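Local coordinates for solute-binding protein (Thermoactinomyces vulgaris, PDB 2ZYO) that binds cyclo- and maltodextrins, here maltotetraose, and probably delivers them to a membrane transporter for sugar uptake, at residues Q163-L168 with N234-S239; A145-L150 with T177-A182; R312-G317 with D328-N333; K113-G118 with I279-W284. One frame throughout, in Å; residues are numbered along the deposited sequence.

Interaction 1 (Q163-L168 with N234-S239)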
loop_
_atom_site.group_PDB
_atom_site.type_symbol
_atom_site.label_atom_id
_atom_site.label_comp_id
_atom_site.label_asym_id
_atom_site.label_seq_id
_atom_site.Cartn_x
_atom_site.Cartn_y
_atom_site.Cartn_z
ATOM N N GLN A 163 -0.857 16.293 -25.649
ATOM C CA GLN A 163 -1.200 15.959 -24.261
ATOM C C GLN A 163 -2.324 14.922 -24.185
ATOM O O GLN A 163 -3.174 14.970 -23.292
ATOM C CB GLN A 163 -1.558 17.223 -23.460
ATOM C CG GLN A 163 -0.505 18.331 -23.508
ATOM C CD GLN A 163 0.802 17.938 -22.841
ATOM O OE1 GLN A 163 0.812 17.251 -21.819
ATOM N NE2 GLN A 163 1.915 18.379 -23.417
ATOM N N LYS A 164 -2.315 13.991 -25.138
ATOM C CA LYS A 164 -3.303 12.918 -25.206
ATOM C C LYS A 164 -2.582 11.578 -25.103
ATOM O O LYS A 164 -1.548 11.374 -25.741
ATOM C CB LYS A 164 -4.095 13.004 -26.518
ATOM C CG LYS A 164 -5.541 12.511 -26.435
ATOM C CD LYS A 164 -5.637 10.993 -26.521
ATOM C CE LYS A 164 -6.960 10.474 -25.978
ATOM N NZ LYS A 164 -6.914 9.002 -25.742
ATOM N N TYR A 165 -3.124 10.674 -24.290
ATOM C CA TYR A 165 -2.491 9.381 -24.042
ATOM C C TYR A 165 -3.481 8.227 -24.037
ATOM O O TYR A 165 -4.625 8.379 -23.613
ATOM C CB TYR A 165 -1.742 9.398 -22.706
ATOM C CG TYR A 165 -0.539 10.305 -22.700
ATOM C CD1 TYR A 165 0.723 9.822 -23.044
ATOM C CD2 TYR A 165 -0.662 11.651 -22.357
ATOM C CE1 TYR A 165 1.832 10.657 -23.047
ATOM C CE2 TYR A 165 0.439 12.492 -22.358
ATOM C CZ TYR A 165 1.680 11.989 -22.702
ATOM O OH TYR A 165 2.772 12.825 -22.703
ATOM N N GLY A 166 -3.025 7.074 -24.516
ATOM C CA GLY A 166 -3.751 5.825 -24.332
ATOM C C GLY A 166 -3.503 5.273 -22.941
ATOM O O GLY A 166 -4.442 4.914 -22.229
ATOM N N VAL A 167 -2.227 5.191 -22.563
ATOM C CA VAL A 167 -1.833 4.749 -21.224
ATOM C C VAL A 167 -0.742 5.673 -20.692
ATOM O O VAL A 167 0.277 5.895 -21.350
ATOM C CB VAL A 167 -1.320 3.285 -21.200
ATOM C CG1 VAL A 167 -1.163 2.800 -19.757
ATOM C CG2 VAL A 167 -2.256 2.358 -21.969
ATOM N N LEU A 168 -0.971 6.200 -19.494
ATOM C CA LEU A 168 -0.031 7.101 -18.841
ATOM C C LEU A 168 0.056 6.740 -17.366
ATOM O O LEU A 168 -0.967 6.577 -16.706
ATOM C CB LEU A 168 -0.497 8.550 -19.009
ATOM C CG LEU A 168 0.257 9.682 -18.307
ATOM C CD1 LEU A 168 1.676 9.834 -18.841
ATOM C CD2 LEU A 168 -0.516 10.982 -18.476
ATOM N N ASN A 234 -2.166 12.628 -13.041
ATOM C CA ASN A 234 -3.480 13.001 -12.530
ATOM C C ASN A 234 -4.114 14.154 -13.300
ATOM O O ASN A 234 -5.284 14.083 -13.675
ATOM C CB ASN A 234 -3.403 13.318 -11.034
ATOM C CG ASN A 234 -2.978 12.119 -10.207
ATOM O OD1 ASN A 234 -3.274 10.975 -10.552
ATOM N ND2 ASN A 234 -2.277 12.376 -9.111
ATOM N N GLY A 235 -3.330 15.200 -13.547
ATOM C CA GLY A 235 -3.801 16.365 -14.295
ATOM C C GLY A 235 -4.318 16.000 -15.673
ATOM O O GLY A 235 -5.412 16.413 -16.064
ATOM N N LEU A 236 -3.534 15.207 -16.401
ATOM C CA LEU A 236 -3.904 14.801 -17.753
ATOM C C LEU A 236 -5.088 13.840 -17.802
ATOM O O LEU A 236 -5.904 13.916 -18.720
ATOM C CB LEU A 236 -2.697 14.245 -18.517
ATOM C CG LEU A 236 -1.656 15.296 -18.917
ATOM C CD1 LEU A 236 -0.450 14.652 -19.573
ATOM C CD2 LEU A 236 -2.268 16.347 -19.836
ATOM N N PHE A 237 -5.194 12.946 -16.820
ATOM C CA PHE A 237 -6.366 12.071 -16.744
ATOM C C PHE A 237 -7.635 12.881 -16.461
ATOM O O PHE A 237 -8.677 12.653 -17.080
ATOM C CB PHE A 237 -6.179 10.957 -15.706
ATOM C CG PHE A 237 -7.269 9.919 -15.736
ATOM C CD1 PHE A 237 -7.322 8.973 -16.758
ATOM C CD2 PHE A 237 -8.251 9.895 -14.749
ATOM C CE1 PHE A 237 -8.337 8.015 -16.793
ATOM C CE2 PHE A 237 -9.270 8.943 -14.775
ATOM C CZ PHE A 237 -9.311 8.002 -15.799
ATOM N N LYS A 238 -7.535 13.837 -15.539
ATOM C CA LYS A 238 -8.663 14.711 -15.200
ATOM C C LYS A 238 -9.076 15.615 -16.364
ATOM O O LYS A 238 -10.214 16.085 -16.410
ATOM C CB LYS A 238 -8.354 15.550 -13.957
ATOM C CG LYS A 238 -8.331 14.744 -12.660
ATOM C CD LYS A 238 -8.145 15.630 -11.432
ATOM C CE LYS A 238 -6.715 16.133 -11.307
ATOM N NZ LYS A 238 -6.538 17.003 -10.112
ATOM N N SER A 239 -8.152 15.832 -17.301
ATOM C CA SER A 239 -8.397 16.640 -18.498
ATOM C C SER A 239 -9.302 15.930 -19.507
ATOM O O SER A 239 -9.781 16.548 -20.459
ATOM C CB SER A 239 -7.073 17.005 -19.173
ATOM O OG SER A 239 -6.605 15.943 -19.993
#

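Interaction 2 (A145-L150 with T177-A182)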
loop_
_atom_site.group_PDB
_atom_site.type_symbol
_atom_site.label_atom_id
_atom_site.label_comp_id
_atom_site.label_asym_id
_atom_site.label_seq_id
_atom_site.Cartn_x
_atom_site.Cartn_y
_atom_site.Cartn_z
ATOM N N ALA A 145 -6.511 -7.317 -22.731
ATOM C CA ALA A 145 -6.506 -8.630 -22.081
ATOM C C ALA A 145 -5.123 -9.061 -21.601
ATOM O O ALA A 145 -5.008 -9.887 -20.691
ATOM C CB ALA A 145 -7.084 -9.681 -23.020
ATOM N N THR A 146 -4.084 -8.516 -22.228
ATOM C CA THR A 146 -2.700 -8.868 -21.909
ATOM C C THR A 146 -1.849 -7.609 -21.829
ATOM O O THR A 146 -2.236 -6.553 -22.335
ATOM C CB THR A 146 -2.078 -9.792 -22.981
ATOM O OG1 THR A 146 -2.042 -9.105 -24.237
ATOM C CG2 THR A 146 -2.866 -11.091 -23.127
ATOM N N TYR A 147 -0.686 -7.727 -21.193
ATOM C CA TYR A 147 0.264 -6.624 -21.147
ATOM C C TYR A 147 0.703 -6.196 -22.549
ATOM O O TYR A 147 0.826 -5.000 -22.821
ATOM C CB TYR A 147 1.485 -6.974 -20.290
ATOM C CG TYR A 147 2.493 -5.853 -20.259
ATOM C CD1 TYR A 147 2.264 -4.712 -19.491
ATOM C CD2 TYR A 147 3.654 -5.912 -21.026
ATOM C CE1 TYR A 147 3.172 -3.665 -19.476
ATOM C CE2 TYR A 147 4.571 -4.869 -21.016
ATOM C CZ TYR A 147 4.322 -3.750 -20.236
ATOM O OH TYR A 147 5.219 -2.709 -20.214
ATOM N N ASP A 148 0.932 -7.176 -23.427
ATOM C CA ASP A 148 1.319 -6.913 -24.817
ATOM C C ASP A 148 0.310 -5.992 -25.500
ATOM O O ASP A 148 0.692 -5.039 -26.186
ATOM C CB ASP A 148 1.443 -8.225 -25.604
ATOM C CG ASP A 148 2.568 -9.115 -25.099
ATOM O OD1 ASP A 148 3.740 -8.668 -25.085
ATOM O OD2 ASP A 148 2.282 -10.277 -24.729
ATOM N N GLU A 149 -0.974 -6.285 -25.297
ATOM C CA GLU A 149 -2.062 -5.499 -25.881
ATOM C C GLU A 149 -2.139 -4.098 -25.277
ATOM O O GLU A 149 -2.400 -3.124 -25.987
ATOM C CB GLU A 149 -3.397 -6.237 -25.740
ATOM C CG GLU A 149 -3.561 -7.404 -26.718
ATOM C CD GLU A 149 -4.657 -8.376 -26.317
ATOM O OE1 GLU A 149 -4.582 -8.940 -25.205
ATOM O OE2 GLU A 149 -5.589 -8.593 -27.121
ATOM N N LEU A 150 -1.901 -4.005 -23.969
ATOM C CA LEU A 150 -1.855 -2.721 -23.275
ATOM C C LEU A 150 -0.724 -1.849 -23.808
ATOM O O LEU A 150 -0.915 -0.655 -24.047
ATOM C CB LEU A 150 -1.689 -2.924 -21.763
ATOM C CG LEU A 150 -1.696 -1.669 -20.879
ATOM C CD1 LEU A 150 -3.103 -1.097 -20.741
ATOM C CD2 LEU A 150 -1.096 -1.968 -19.514
ATOM N N THR A 177 6.024 0.684 -11.006
ATOM C CA THR A 177 6.599 -0.223 -11.996
ATOM C C THR A 177 6.939 -1.593 -11.424
ATOM O O THR A 177 7.395 -2.472 -12.157
ATOM C CB THR A 177 7.874 0.363 -12.620
ATOM O OG1 THR A 177 8.860 0.538 -11.597
ATOM C CG2 THR A 177 7.584 1.696 -13.280
ATOM N N TYR A 178 6.713 -1.783 -10.125
ATOM C CA TYR A 178 7.038 -3.058 -9.484
ATOM C C TYR A 178 6.525 -4.273 -10.260
ATOM O O TYR A 178 7.249 -5.262 -10.404
ATOM C CB TYR A 178 6.539 -3.113 -8.039
ATOM C CG TYR A 178 6.836 -4.437 -7.371
ATOM C CD1 TYR A 178 8.146 -4.807 -7.071
ATOM C CD2 TYR A 178 5.811 -5.328 -7.058
ATOM C CE1 TYR A 178 8.428 -6.025 -6.465
ATOM C CE2 TYR A 178 6.085 -6.550 -6.455
ATOM C CZ TYR A 178 7.395 -6.889 -6.161
ATOM O OH TYR A 178 7.681 -8.096 -5.558
ATOM N N PHE A 179 5.295 -4.193 -10.772
ATOM C CA PHE A 179 4.701 -5.328 -11.486
ATOM C C PHE A 179 5.547 -5.783 -12.674
ATOM O O PHE A 179 5.580 -6.969 -12.993
ATOM C CB PHE A 179 3.238 -5.061 -11.885
ATOM C CG PHE A 179 3.069 -4.222 -13.126
ATOM C CD1 PHE A 179 2.826 -4.823 -14.359
ATOM C CD2 PHE A 179 3.127 -2.832 -13.060
ATOM C CE1 PHE A 179 2.656 -4.054 -15.512
ATOM C CE2 PHE A 179 2.963 -2.051 -14.207
ATOM C CZ PHE A 179 2.724 -2.664 -15.437
ATOM N N LEU A 180 6.243 -4.836 -13.305
ATOM C CA LEU A 180 7.136 -5.152 -14.423
ATOM C C LEU A 180 8.354 -5.948 -13.965
ATOM O O LEU A 180 8.818 -6.841 -14.675
ATOM C CB LEU A 180 7.575 -3.878 -15.154
ATOM C CG LEU A 180 6.477 -3.055 -15.840
ATOM C CD1 LEU A 180 7.000 -1.693 -16.278
ATOM C CD2 LEU A 180 5.884 -3.806 -17.026
ATOM N N PHE A 181 8.869 -5.620 -12.782
ATOM C CA PHE A 181 9.996 -6.345 -12.197
ATOM C C PHE A 181 9.563 -7.716 -11.686
ATOM O O PHE A 181 10.226 -8.721 -11.949
ATOM C CB PHE A 181 10.645 -5.520 -11.082
ATOM C CG PHE A 181 11.390 -4.313 -11.583
ATOM C CD1 PHE A 181 12.763 -4.366 -11.782
ATOM C CD2 PHE A 181 10.718 -3.125 -11.862
ATOM C CE1 PHE A 181 13.464 -3.253 -12.247
ATOM C CE2 PHE A 181 11.408 -2.003 -12.332
ATOM C CZ PHE A 181 12.782 -2.068 -12.522
ATOM N N ALA A 182 8.436 -7.755 -10.975
ATOM C CA ALA A 182 7.881 -9.007 -10.457
ATOM C C ALA A 182 7.566 -10.004 -11.573
ATOM O O ALA A 182 7.766 -11.209 -11.407
ATOM C CB ALA A 182 6.642 -8.733 -9.621
#

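Interaction 3 (R312-G317 with D328-N333)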
loop_
_atom_site.group_PDB
_atom_site.type_symbol
_atom_site.label_atom_id
_atom_site.label_comp_id
_atom_site.label_asym_id
_atom_site.label_seq_id
_atom_site.Cartn_x
_atom_site.Cartn_y
_atom_site.Cartn_z
ATOM N N ARG A 312 -16.953 0.620 8.140
ATOM C CA ARG A 312 -15.779 1.405 7.750
ATOM C C ARG A 312 -15.652 1.556 6.235
ATOM O O ARG A 312 -15.374 2.651 5.745
ATOM C CB ARG A 312 -14.486 0.828 8.333
ATOM C CG ARG A 312 -13.339 1.819 8.250
ATOM C CD ARG A 312 -12.031 1.302 8.818
ATOM N NE ARG A 312 -11.047 2.383 8.820
ATOM C CZ ARG A 312 -10.279 2.710 7.782
ATOM N NH1 ARG A 312 -10.351 2.029 6.645
ATOM N NH2 ARG A 312 -9.434 3.725 7.883
ATOM N N PHE A 313 -15.867 0.467 5.499
ATOM C CA PHE A 313 -15.803 0.537 4.043
ATOM C C PHE A 313 -16.838 1.505 3.473
ATOM O O PHE A 313 -16.517 2.334 2.624
ATOM C CB PHE A 313 -15.968 -0.836 3.386
ATOM C CG PHE A 313 -16.251 -0.751 1.914
ATOM C CD1 PHE A 313 -15.252 -0.358 1.025
ATOM C CD2 PHE A 313 -17.524 -1.014 1.421
ATOM C CE1 PHE A 313 -15.512 -0.247 -0.334
ATOM C CE2 PHE A 313 -17.793 -0.905 0.061
ATOM C CZ PHE A 313 -16.785 -0.524 -0.817
ATOM N N LYS A 314 -18.074 1.391 3.946
ATOM C CA LYS A 314 -19.171 2.211 3.434
ATOM C C LYS A 314 -18.959 3.703 3.711
ATOM O O LYS A 314 -19.335 4.548 2.895
ATOM C CB LYS A 314 -20.516 1.722 3.984
ATOM C CG LYS A 314 -20.919 0.340 3.466
ATOM C CD LYS A 314 -22.178 -0.176 4.145
ATOM C CE LYS A 314 -22.422 -1.638 3.814
ATOM N NZ LYS A 314 -23.623 -2.176 4.511
ATOM N N GLU A 315 -18.339 4.014 4.849
ATOM C CA GLU A 315 -18.043 5.397 5.220
ATOM C C GLU A 315 -16.809 5.954 4.511
ATOM O O GLU A 315 -16.842 7.072 3.990
ATOM C CB GLU A 315 -17.850 5.529 6.736
ATOM C CG GLU A 315 -19.128 5.574 7.553
ATOM C CD GLU A 315 -18.970 6.405 8.816
ATOM O OE1 GLU A 315 -19.205 7.630 8.762
ATOM O OE2 GLU A 315 -18.616 5.838 9.868
ATOM N N THR A 316 -15.729 5.173 4.496
ATOM C CA THR A 316 -14.417 5.663 4.051
ATOM C C THR A 316 -14.062 5.311 2.607
ATOM O O THR A 316 -13.219 5.979 1.998
ATOM C CB THR A 316 -13.270 5.136 4.944
ATOM O OG1 THR A 316 -13.123 3.724 4.750
ATOM C CG2 THR A 316 -13.532 5.434 6.419
ATOM N N GLY A 317 -14.672 4.254 2.077
ATOM C CA GLY A 317 -14.371 3.778 0.726
ATOM C C GLY A 317 -13.104 2.943 0.638
ATOM O O GLY A 317 -12.721 2.497 -0.448
ATOM N N ASP A 328 -18.367 -9.978 -0.647
ATOM C CA ASP A 328 -19.659 -9.298 -0.555
ATOM C C ASP A 328 -19.889 -8.377 -1.758
ATOM O O ASP A 328 -18.941 -7.756 -2.251
ATOM C CB ASP A 328 -19.720 -8.497 0.754
ATOM C CG ASP A 328 -21.119 -8.018 1.091
ATOM O OD1 ASP A 328 -21.781 -8.668 1.925
ATOM O OD2 ASP A 328 -21.560 -6.996 0.525
ATOM N N PRO A 329 -21.148 -8.288 -2.243
ATOM C CA PRO A 329 -21.491 -7.356 -3.326
ATOM C C PRO A 329 -21.082 -5.897 -3.083
ATOM O O PRO A 329 -20.889 -5.156 -4.048
ATOM C CB PRO A 329 -23.016 -7.466 -3.413
ATOM C CG PRO A 329 -23.316 -8.826 -2.919
ATOM C CD PRO A 329 -22.317 -9.090 -1.832
ATOM N N MET A 330 -20.942 -5.489 -1.820
ATOM C CA MET A 330 -20.498 -4.123 -1.503
ATOM C C MET A 330 -19.108 -3.824 -2.082
ATOM O O MET A 330 -18.780 -2.671 -2.365
ATOM C CB MET A 330 -20.542 -3.845 0.009
ATOM C CG MET A 330 -19.406 -4.464 0.827
ATOM S SD MET A 330 -19.435 -4.008 2.573
ATOM C CE MET A 330 -20.829 -4.969 3.165
ATOM N N ILE A 331 -18.309 -4.873 -2.259
ATOM C CA ILE A 331 -16.994 -4.765 -2.882
ATOM C C ILE A 331 -17.062 -5.166 -4.359
ATOM O O ILE A 331 -16.640 -4.409 -5.237
ATOM C CB ILE A 331 -15.940 -5.641 -2.145
ATOM C CG1 ILE A 331 -15.785 -5.209 -0.677
ATOM C CG2 ILE A 331 -14.599 -5.626 -2.881
ATOM C CD1 ILE A 331 -15.216 -3.813 -0.460
ATOM N N LYS A 332 -17.610 -6.351 -4.615
ATOM C CA LYS A 332 -17.587 -6.958 -5.948
ATOM C C LYS A 332 -18.439 -6.231 -6.992
ATOM O O LYS A 332 -18.116 -6.258 -8.182
ATOM C CB LYS A 332 -17.979 -8.436 -5.877
ATOM C CG LYS A 332 -16.996 -9.296 -5.087
ATOM C CD LYS A 332 -17.361 -10.773 -5.134
ATOM C CE LYS A 332 -16.845 -11.451 -6.397
ATOM N NZ LYS A 332 -15.355 -11.510 -6.464
ATOM N N ASN A 333 -19.518 -5.591 -6.548
ATOM C CA ASN A 333 -20.427 -4.906 -7.469
ATOM C C ASN A 333 -20.269 -3.381 -7.483
ATOM O O ASN A 333 -21.099 -2.664 -8.053
ATOM C CB ASN A 333 -21.880 -5.313 -7.198
ATOM C CG ASN A 333 -22.113 -6.812 -7.366
ATOM O OD1 ASN A 333 -21.253 -7.542 -7.864
ATOM N ND2 ASN A 333 -23.283 -7.274 -6.944
#

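Interaction 4 (K113-G118 with I279-W284)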
loop_
_atom_site.group_PDB
_atom_site.type_symbol
_atom_site.label_atom_id
_atom_site.label_comp_id
_atom_site.label_asym_id
_atom_site.label_seq_id
_atom_site.Cartn_x
_atom_site.Cartn_y
_atom_site.Cartn_z
ATOM N N LYS A 113 0.059 -11.257 6.408
ATOM C CA LYS A 113 1.511 -11.343 6.247
ATOM C C LYS A 113 2.159 -9.967 6.384
ATOM O O LYS A 113 3.245 -9.842 6.949
ATOM C CB LYS A 113 1.877 -11.975 4.903
ATOM C CG LYS A 113 1.552 -13.456 4.803
ATOM C CD LYS A 113 2.031 -14.039 3.480
ATOM C CE LYS A 113 1.434 -15.419 3.222
ATOM N NZ LYS A 113 1.786 -16.415 4.277
ATOM N N ALA A 114 1.476 -8.940 5.879
ATOM C CA ALA A 114 1.958 -7.562 5.967
ATOM C C ALA A 114 2.089 -7.075 7.408
ATOM O O ALA A 114 2.894 -6.190 7.690
ATOM C CB ALA A 114 1.056 -6.628 5.176
ATOM N N LEU A 115 1.304 -7.658 8.312
ATOM C CA LEU A 115 1.299 -7.233 9.714
ATOM C C LEU A 115 2.092 -8.175 10.622
ATOM O O LEU A 115 2.099 -8.020 11.846
ATOM C CB LEU A 115 -0.139 -7.048 10.218
ATOM C CG LEU A 115 -1.036 -6.095 9.416
ATOM C CD1 LEU A 115 -2.369 -5.914 10.116
ATOM C CD2 LEU A 115 -0.369 -4.736 9.172
ATOM N N THR A 116 2.764 -9.141 10.002
ATOM C CA THR A 116 3.629 -10.080 10.702
ATOM C C THR A 116 5.079 -9.641 10.526
ATOM O O THR A 116 5.473 -9.187 9.448
ATOM C CB THR A 116 3.423 -11.519 10.172
ATOM O OG1 THR A 116 2.053 -11.896 10.354
ATOM C CG2 THR A 116 4.312 -12.518 10.902
ATOM N N TYR A 117 5.862 -9.761 11.596
ATOM C CA TYR A 117 7.267 -9.369 11.578
ATOM C C TYR A 117 8.081 -10.225 12.540
ATOM O O TYR A 117 7.732 -10.353 13.712
ATOM C CB TYR A 117 7.414 -7.889 11.935
ATOM C CG TYR A 117 8.723 -7.296 11.484
ATOM C CD1 TYR A 117 8.852 -6.745 10.210
ATOM C CD2 TYR A 117 9.837 -7.291 12.322
ATOM C CE1 TYR A 117 10.051 -6.205 9.782
ATOM C CE2 TYR A 117 11.045 -6.748 11.904
ATOM C CZ TYR A 117 11.144 -6.210 10.632
ATOM O OH TYR A 117 12.333 -5.668 10.206
ATOM N N GLY A 118 9.162 -10.814 12.032
ATOM C CA GLY A 118 10.036 -11.669 12.834
ATOM C C GLY A 118 9.327 -12.824 13.522
ATOM O O GLY A 118 9.659 -13.175 14.656
ATOM N N ILE A 279 1.059 -4.297 -2.303
ATOM C CA ILE A 279 -0.106 -3.917 -1.515
ATOM C C ILE A 279 0.347 -3.180 -0.256
ATOM O O ILE A 279 1.414 -3.466 0.292
ATOM C CB ILE A 279 -1.032 -5.118 -1.169
ATOM C CG1 ILE A 279 -0.286 -6.179 -0.355
ATOM C CG2 ILE A 279 -1.625 -5.723 -2.446
ATOM C CD1 ILE A 279 -1.181 -7.016 0.538
ATOM N N GLY A 280 -0.450 -2.202 0.162
ATOM C CA GLY A 280 -0.217 -1.484 1.408
ATOM C C GLY A 280 -1.365 -1.769 2.350
ATOM O O GLY A 280 -2.528 -1.695 1.954
ATOM N N VAL A 281 -1.035 -2.115 3.590
ATOM C CA VAL A 281 -2.043 -2.440 4.595
ATOM C C VAL A 281 -1.963 -1.444 5.747
ATOM O O VAL A 281 -0.882 -1.191 6.279
ATOM C CB VAL A 281 -1.873 -3.890 5.128
ATOM C CG1 VAL A 281 -2.873 -4.186 6.245
ATOM C CG2 VAL A 281 -2.026 -4.904 3.998
ATOM N N LYS A 282 -3.111 -0.870 6.105
ATOM C CA LYS A 282 -3.228 -0.029 7.291
ATOM C C LYS A 282 -3.902 -0.853 8.378
ATOM O O LYS A 282 -5.039 -1.290 8.213
ATOM C CB LYS A 282 -4.048 1.232 7.000
ATOM C CG LYS A 282 -3.358 2.236 6.083
ATOM C CD LYS A 282 -4.020 3.611 6.125
ATOM C CE LYS A 282 -5.466 3.587 5.654
ATOM N NZ LYS A 282 -6.104 4.935 5.718
ATOM N N GLY A 283 -3.193 -1.077 9.479
ATOM C CA GLY A 283 -3.742 -1.854 10.584
ATOM C C GLY A 283 -3.741 -1.114 11.906
ATOM O O GLY A 283 -3.213 -0.005 12.008
ATOM N N TRP A 284 -4.357 -1.735 12.910
ATOM C CA TRP A 284 -4.249 -1.292 14.296
ATOM C C TRP A 284 -3.102 -2.046 14.942
ATOM O O TRP A 284 -3.015 -3.273 14.813
ATOM C CB TRP A 284 -5.527 -1.604 15.076
ATOM C CG TRP A 284 -6.701 -0.735 14.761
ATOM C CD1 TRP A 284 -7.896 -1.133 14.233
ATOM C CD2 TRP A 284 -6.804 0.679 14.971
ATOM N NE1 TRP A 284 -8.736 -0.054 14.092
ATOM C CE2 TRP A 284 -8.091 1.071 14.535
ATOM C CE3 TRP A 284 -5.932 1.654 15.474
ATOM C CZ2 TRP A 284 -8.530 2.399 14.595
ATOM C CZ3 TRP A 284 -6.368 2.976 15.530
ATOM C CH2 TRP A 284 -7.655 3.335 15.089
#

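Interaction 1 (Q163-L168 with N234-S239)
L236, near the end of helix 230-238, faces the bend that leads into strand 165-169, with the CA of Q163 7.1 Å from the CA of L236, and no hydrogen bond joins the two segments. Three side chains converge on one methyl, L236 CD1. The ring of Y165 approaches obliquely, its CE2 3.6 Å from L236 CD1. L168 comes in at about a right angle, its CD2 3.8 Å from L236 CD1, while its other methyl, CD1, sits over the centre of the Y165 ring. From the outer side comes Q163. With chi2 at -65° its chain bends back, bringing OE1 to 3.7 Å from L236 CD1, and its CB lies against L236 CD2 at 3.8 Å. The glutamine thus uses its aliphatic part and amide oxygen for packing at the exposed side of the contact. Q163 and K164 form a G1 beta bulge, and Q163 O is held by K241 NZ. Backbone bonds from Y165 to K241 and A243, and from L168 to A244, place strand 165-169 parallel to strand 242-247. A helix packed on this strand pair and leading into 242-247 is the alpha/beta layering of a solute-binding protein lobe.

Interaction 2 (A145-L150 with T177-A182)
Y147 reaches across to F179 and L180, and these three buried side chains make the whole contact. The nearest approach is L180 CD2, 3.4 Å from Y147 OH and oblique to the tyrosine ring. F179 points the edge of its ring at the tyrosine, with F179 CE1 4.0 Å from Y147 CE1; the two side chains cross at about a right angle. L180 also places its CG over one face of the F179 ring, so leucine and phenylalanine present a joint surface. Y147 spans the gap because its CG lies opposite the backbone N (chi1 179°), which carries the ring across toward helix 174-183. At the far end the hydroxyl is hydrogen-bonded to W218 NE1; a phenylalanine in its place would probably leave that indole N-H without its mate and thin the packing against L180. T146 N-caps helix 147-157: its OG1 accepts from E149 N at 3.2 Å and donates a hydrogen bond to E149 OE1 at 2.7 Å. I270, and E214 of helix 206-220, each touch Y147 and L180. This is helix-to-helix packing within one alpha/beta lobe, between helices joined through strand 165-169; helix 174-183 carries the sugar-pocket residues Y175 and Y176.

Interaction 3 (R312-G317 with D328-N333)
F313 meets two adjacent residues of the short helix 329-332, both from the same side of its ring but in quite different ways. I331 covers the face: its CD1 stands 3.6 Å from the centroid of the F313 ring, only 11° off the ring normal, a clear CH-pi contact. M330 runs past the phenylalanine in the opposite direction, its sulfur oblique to the ring in a Met-aromatic contact, with M330 SD 3.7 Å from F313 CD2. The carbonyl of the methionine also approaches obliquely, M330 O lying 3.2 Å from F313 CE2. M330 holds its CG between its own backbone N and carbonyl carbon (chi1 76°), and a further bend at chi3 turns the terminal methyl outward. There K314 crosses it at about a right angle, its extended chain bringing CE to 3.7 Å from M330 CE, on the solvent side, where K314 is exposed. The contact joins the C-terminal end of helix 306-316 to a single turn of helix that follows soon after in the chain, so it is local helix-to-helix packing. Cutting F313 back to an alanine is likely to open a gap beneath I331 CD1 and leave M330 free to turn. P320 and V337 flank both F313 and I331, closing the apolar cluster. D328 N-caps the short helix, its OD2 accepting from M330 N at 2.9 Å through the anti lone pair. On the other helix R312 O takes both T316 N and T316 OG1.

Interaction 4 (K113-G118 with I279-W284)
A114 and L115, where helix 109-114 gives way to the next strand, pack on V281 and G283 of strand 278-287. The contact is apolar throughout, with no hydrogen bond between the segments. V281 divides its two methyls between the partners: CG2 lies 3.7 Å from A114 CB, and CG1 lies 3.9 Å from L115 CD2. Its chi1 of 176° sets CG1 opposite the backbone N, and this fans the branches toward alanine and leucine separately. L115 crosses V281 obliquely and brings its other methyl, CD1, over the backbone at G283, 4.3 Å from G283 CA. Glycine matters here, since a CB at this position would point at the leucine and run into L115 CD1. Polar bonds position the two sides from behind. In 113-118, T116 N donates to K113 O at 3.2 Å and T116 OG1 bonds M112 O, holding the turn out of the helix; the backbone of L115 pairs with Y122. In 279-284, V281 N bonds H82 ND1, G283 O meets T79 OG1, and the backbone of G280 pairs with E129, a residue of the sugar pocket. Strand 116-117 turns through G118, with positive phi, into the antiparallel strand 120-136, a beta hairpin. Strand 120-136 belongs both to this hairpin and to the long antiparallel pair with 278-287, a pair consistent with the hinge strands of maltodextrin-binding proteins, near the ligand cleft.

How the interactions relate
From the N terminus, 113-118 comes first; interaction 4 closes its long loop only at 279-284, and interactions 1 and 2 both fall within that loop. These two cross: the chain passes 145-150, 163-168, 177-182 and 234-239 in turn, so each closes around one end of the other. They also touch, V167 CG2 lying 3.8 Å from L150 CD1, which binds helix 147-157 to strand 165-169. Interaction 3 opens after interaction 4 has closed and closes a short loop of its own. R312 and K282 come close there, yet E318 offers one carboxylate oxygen to each, linking interaction 3 to the sheet of interaction 4.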